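PDB 5VUG: uncharacterized protein Rv2277c from Mycobacterium tuberculosis, which probably hydrolyses phosphoric diesters, as expected of a glycerophosphodiester phosphodiesterase domain with a TIM-barrel fold, although its physiological substrate is not established. Local coordinates for residues 12-18 / 39-45. Numbering follows the deposited sequence.
Sequences MIVAHRA and VDGMWLT
Val14 pairs with Gly41 and Ala15 with Met42 where strands 12-16 and 41-45 run parallel, their axes 4.5 Å apart at closest approach; Ala15 N donates to Gly41 O (3.0 Å) and Trp43 N to Ala15 O (3.0 Å). Where the pairing begins, Asp40 grips Ile13 twice: its backbone N reaches Ile13 O at 2.8 Å in the carbonyl plane, while its carboxylate OD2 takes the Ile13 N-H almost straight (175°) on the anti lone pair. Ala15 O takes a second N-H, from Ala18, on the opposite face of its plane, closing a type II turn. His16 and Trp43, each with CG anti to the backbone N, send their rings off the same side of the sheet. The imidazole edge, CD2 foremost, meets the indole face in a T-shaped pair, planes at 62°. Arg17 CG covers one imidazole face; ND1 bonds to Asp271 and NE2 to a glycerol, probably from the crystallisation liquor, while the arginine's guanidinium pairs with Glu25. On the other side of the sheet, the bent Met42 brings SE within 3.9 Å of Ala18 CB. In this first beta-alpha-beta crossover of the TIM barrel, helix 28-36 packs on Met42 and Ala18, strand 267-270 flanks 12-16, and strand 121-125 continues the sheet beyond 41-48.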
HETATM    1  N   MSE A  12      12.164   0.572 -25.763  1.00 11.81           N
HETATM    2  CA  MSE A  12      12.943   1.770 -26.064  1.00 11.81           C
HETATM    3  C   MSE A  12      13.909   2.069 -24.929  1.00 11.01           C
HETATM    4  O   MSE A  12      13.526   2.015 -23.753  1.00 13.01           O
HETATM    5  CB  MSE A  12      12.025   2.984 -26.227  1.00 12.38           C
HETATM    6  CG  MSE A  12      11.212   3.003 -27.503  1.00 14.52           C
HETATM    7 SE   MSE A  12       9.755   4.274 -27.292  0.69 19.32          SE
HETATM    8  CE  MSE A  12      10.805   5.850 -26.776  1.00 18.72           C
ATOM      9  N   ILE A  13      15.146   2.423 -25.267  1.00 10.60           N
ATOM     10  CA  ILE A  13      16.114   2.871 -24.270  1.00 10.41           C
ATOM     11  C   ILE A  13      16.021   4.386 -24.160  1.00 11.27           C
ATOM     12  O   ILE A  13      16.324   5.103 -25.123  1.00 11.61           O
ATOM     13  CB  ILE A  13      17.542   2.442 -24.639  1.00 12.04           C
ATOM     14  CG1 ILE A  13      17.621   0.923 -24.845  1.00 14.69           C
ATOM     15  CG2 ILE A  13      18.525   2.925 -23.567  1.00 12.04           C
ATOM     16  CD1 ILE A  13      17.197   0.109 -23.643  1.00 15.24           C
ATOM     17  N   VAL A  14      15.626   4.882 -22.988  1.00  8.91           N
ATOM     18  CA  VAL A  14      15.440   6.320 -22.769  1.00 10.28           C
ATOM     19  C   VAL A  14      16.505   6.806 -21.790  1.00 10.12           C
ATOM     20  O   VAL A  14      16.618   6.275 -20.681  1.00  9.30           O
ATOM     21  CB  VAL A  14      14.020   6.645 -22.270  1.00  9.36           C
ATOM     22  CG1 VAL A  14      13.856   8.147 -22.033  1.00  8.23           C
ATOM     23  CG2 VAL A  14      12.968   6.147 -23.262  1.00 10.60           C
ATOM     24  N   ALA A  15      17.284   7.813 -22.191  1.00  9.48           N
ATOM     25  CA  ALA A  15      18.394   8.303 -21.366  1.00  9.36           C
ATOM     26  C   ALA A  15      17.864   9.205 -20.253  1.00  8.65           C
ATOM     27  O   ALA A  15      17.385  10.316 -20.516  1.00  9.90           O
ATOM     28  CB  ALA A  15      19.412   9.050 -22.222  1.00 10.20           C
ATOM     29  N   HIS A  16      17.993   8.750 -19.006  1.00  9.70           N
ATOM     30  CA  HIS A  16      17.460   9.485 -17.861  1.00  9.02           C
ATOM     31  C   HIS A  16      18.322  10.707 -17.555  1.00  8.84           C
ATOM     32  O   HIS A  16      19.495  10.567 -17.192  1.00  8.79           O
ATOM     33  CB  HIS A  16      17.434   8.562 -16.648  1.00  9.81           C
ATOM     34  CG  HIS A  16      16.792   9.170 -15.443  1.00 10.57           C
ATOM     35  ND1 HIS A  16      17.287   8.988 -14.171  1.00 10.98           N
ATOM     36  CD2 HIS A  16      15.692   9.949 -15.312  1.00 10.03           C
ATOM     37  CE1 HIS A  16      16.527   9.637 -13.305  1.00 12.15           C
ATOM     38  NE2 HIS A  16      15.549  10.226 -13.970  1.00 12.18           N
ATOM     39  N   ARG A  17      17.728  11.901 -17.648  1.00  8.11           N
ATOM     40  CA  ARG A  17      18.468  13.163 -17.510  1.00  8.22           C
ATOM     41  C   ARG A  17      19.641  13.210 -18.486  1.00  9.89           C
ATOM     42  O   ARG A  17      20.723  13.709 -18.169  1.00 10.41           O
ATOM     43  CB  ARG A  17      18.940  13.426 -16.076  1.00 10.80           C
ATOM     44  CG  ARG A  17      17.933  13.102 -14.989  1.00 14.93           C
ATOM     45  CD  ARG A  17      18.595  13.318 -13.637  1.00 19.95           C
ATOM     46  NE  ARG A  17      17.811  12.762 -12.546  1.00 17.04           N
ATOM     47  CZ  ARG A  17      18.330  12.350 -11.401  1.00 14.14           C
ATOM     48  NH1 ARG A  17      17.543  11.855 -10.463  1.00 18.45           N
ATOM     49  NH2 ARG A  17      19.642  12.434 -11.196  1.00 13.38           N
ATOM     50  N   ALA A  18      19.415  12.666 -19.687  1.00 10.31           N
ATOM     51  CA  ALA A  18      20.418  12.554 -20.739  1.00 11.11           C
ATOM     52  C   ALA A  18      21.534  11.576 -20.397  1.00 11.93           C
ATOM     53  O   ALA A  18      22.580  11.580 -21.057  1.00 11.89           O
ATOM     54  CB  ALA A  18      20.977  13.918 -21.187  1.00 10.20           C
ATOM     55  N   VAL A  39      20.461   5.625 -28.003  1.00 12.92           N
ATOM     56  CA  VAL A  39      19.194   5.674 -27.270  1.00 12.68           C
ATOM     57  C   VAL A  39      18.036   5.992 -28.216  1.00 11.01           C
ATOM     58  O   VAL A  39      18.203   6.585 -29.291  1.00 13.36           O
ATOM     59  CB  VAL A  39      19.240   6.656 -26.089  1.00 10.30           C
ATOM     60  CG1 VAL A  39      20.431   6.333 -25.183  1.00 11.83           C
ATOM     61  CG2 VAL A  39      19.249   8.103 -26.588  1.00 11.26           C
ATOM     62  N   ASP A  40      16.835   5.582 -27.797  1.00 10.40           N
ATOM     63  CA  ASP A  40      15.599   5.789 -28.542  1.00 11.49           C
ATOM     64  C   ASP A  40      14.766   6.944 -28.005  1.00 12.97           C
ATOM     65  O   ASP A  40      13.763   7.313 -28.628  1.00 16.17           O
ATOM     66  CB  ASP A  40      14.745   4.517 -28.469  1.00 13.40           C
ATOM     67  CG  ASP A  40      15.504   3.287 -28.916  1.00 15.71           C
ATOM     68  OD1 ASP A  40      15.813   3.194 -30.123  1.00 17.86           O
ATOM     69  OD2 ASP A  40      15.820   2.435 -28.057  1.00 14.97           O
ATOM     70  N   GLY A  41      15.124   7.493 -26.858  1.00 12.03           N
ATOM     71  CA  GLY A  41      14.389   8.612 -26.301  1.00 12.10           C
ATOM     72  C   GLY A  41      15.291   9.354 -25.348  1.00  8.85           C
ATOM     73  O   GLY A  41      16.291   8.807 -24.866  1.00 10.00           O
HETATM   74  N   MSE A  42      14.927  10.608 -25.081  1.00  8.27           N
HETATM   75  CA  MSE A  42      15.737  11.525 -24.287  1.00  8.62           C
HETATM   76  C   MSE A  42      14.865  12.130 -23.183  1.00  9.04           C
HETATM   77  O   MSE A  42      13.891  12.834 -23.465  1.00 11.67           O
HETATM   78  CB  MSE A  42      16.304  12.626 -25.199  1.00 13.00           C
HETATM   79  CG  MSE A  42      17.390  13.498 -24.581  1.00 13.55           C
HETATM   80 SE   MSE A  42      19.060  12.505 -24.302  0.83 17.54          SE
HETATM   81  CE  MSE A  42      19.484  12.027 -26.142  1.00 13.41           C
ATOM     82  N   TRP A  43      15.201  11.855 -21.929  1.00  7.66           N
ATOM     83  CA  TRP A  43      14.449  12.357 -20.781  1.00  8.65           C
ATOM     84  C   TRP A  43      15.230  13.521 -20.172  1.00  6.69           C
ATOM     85  O   TRP A  43      16.373  13.345 -19.744  1.00  8.28           O
ATOM     86  CB  TRP A  43      14.280  11.235 -19.747  1.00  9.93           C
ATOM     87  CG  TRP A  43      13.540  11.630 -18.489  1.00  9.99           C
ATOM     88  CD1 TRP A  43      13.987  12.455 -17.478  1.00  8.18           C
ATOM     89  CD2 TRP A  43      12.232  11.198 -18.101  1.00  8.45           C
ATOM     90  NE1 TRP A  43      13.026  12.561 -16.496  1.00 10.08           N
ATOM     91  CE2 TRP A  43      11.938  11.807 -16.855  1.00 10.69           C
ATOM     92  CE3 TRP A  43      11.274  10.361 -18.688  1.00  8.89           C
ATOM     93  CZ2 TRP A  43      10.725  11.607 -16.190  1.00 12.44           C
ATOM     94  CZ3 TRP A  43      10.067  10.163 -18.027  1.00  9.93           C
ATOM     95  CH2 TRP A  43       9.801  10.791 -16.790  1.00 10.00           C
ATOM     96  N   LEU A  44      14.614  14.699 -20.112  1.00  7.39           N
ATOM     97  CA  LEU A  44      15.306  15.916 -19.706  1.00  8.72           C
ATOM     98  C   LEU A  44      14.487  16.625 -18.636  1.00  8.04           C
ATOM     99  O   LEU A  44      13.252  16.649 -18.711  1.00  9.42           O
ATOM    100  CB  LEU A  44      15.466  16.847 -20.915  1.00  8.19           C
ATOM    101  CG  LEU A  44      16.183  16.268 -22.143  1.00  9.52           C
ATOM    102  CD1 LEU A  44      16.084  17.210 -23.329  1.00 10.96           C
ATOM    103  CD2 LEU A  44      17.651  15.929 -21.812  1.00  9.70           C
ATOM    104  N   THR A  45      15.157  17.226 -17.649  1.00  8.75           N
ATOM    105  CA  THR A  45      14.457  17.921 -16.570  1.00  7.99           C
ATOM    106  C   THR A  45      14.495  19.417 -16.854  1.00  8.88           C
ATOM    107  O   THR A  45      15.570  19.967 -17.100  1.00 10.16           O
ATOM    108  CB  THR A  45      15.104  17.666 -15.204  1.00  7.90           C
ATOM    109  OG1 THR A  45      15.620  16.333 -15.137  1.00  9.91           O
ATOM    110  CG2 THR A  45      14.067  17.876 -14.113  1.00 10.26           C
TER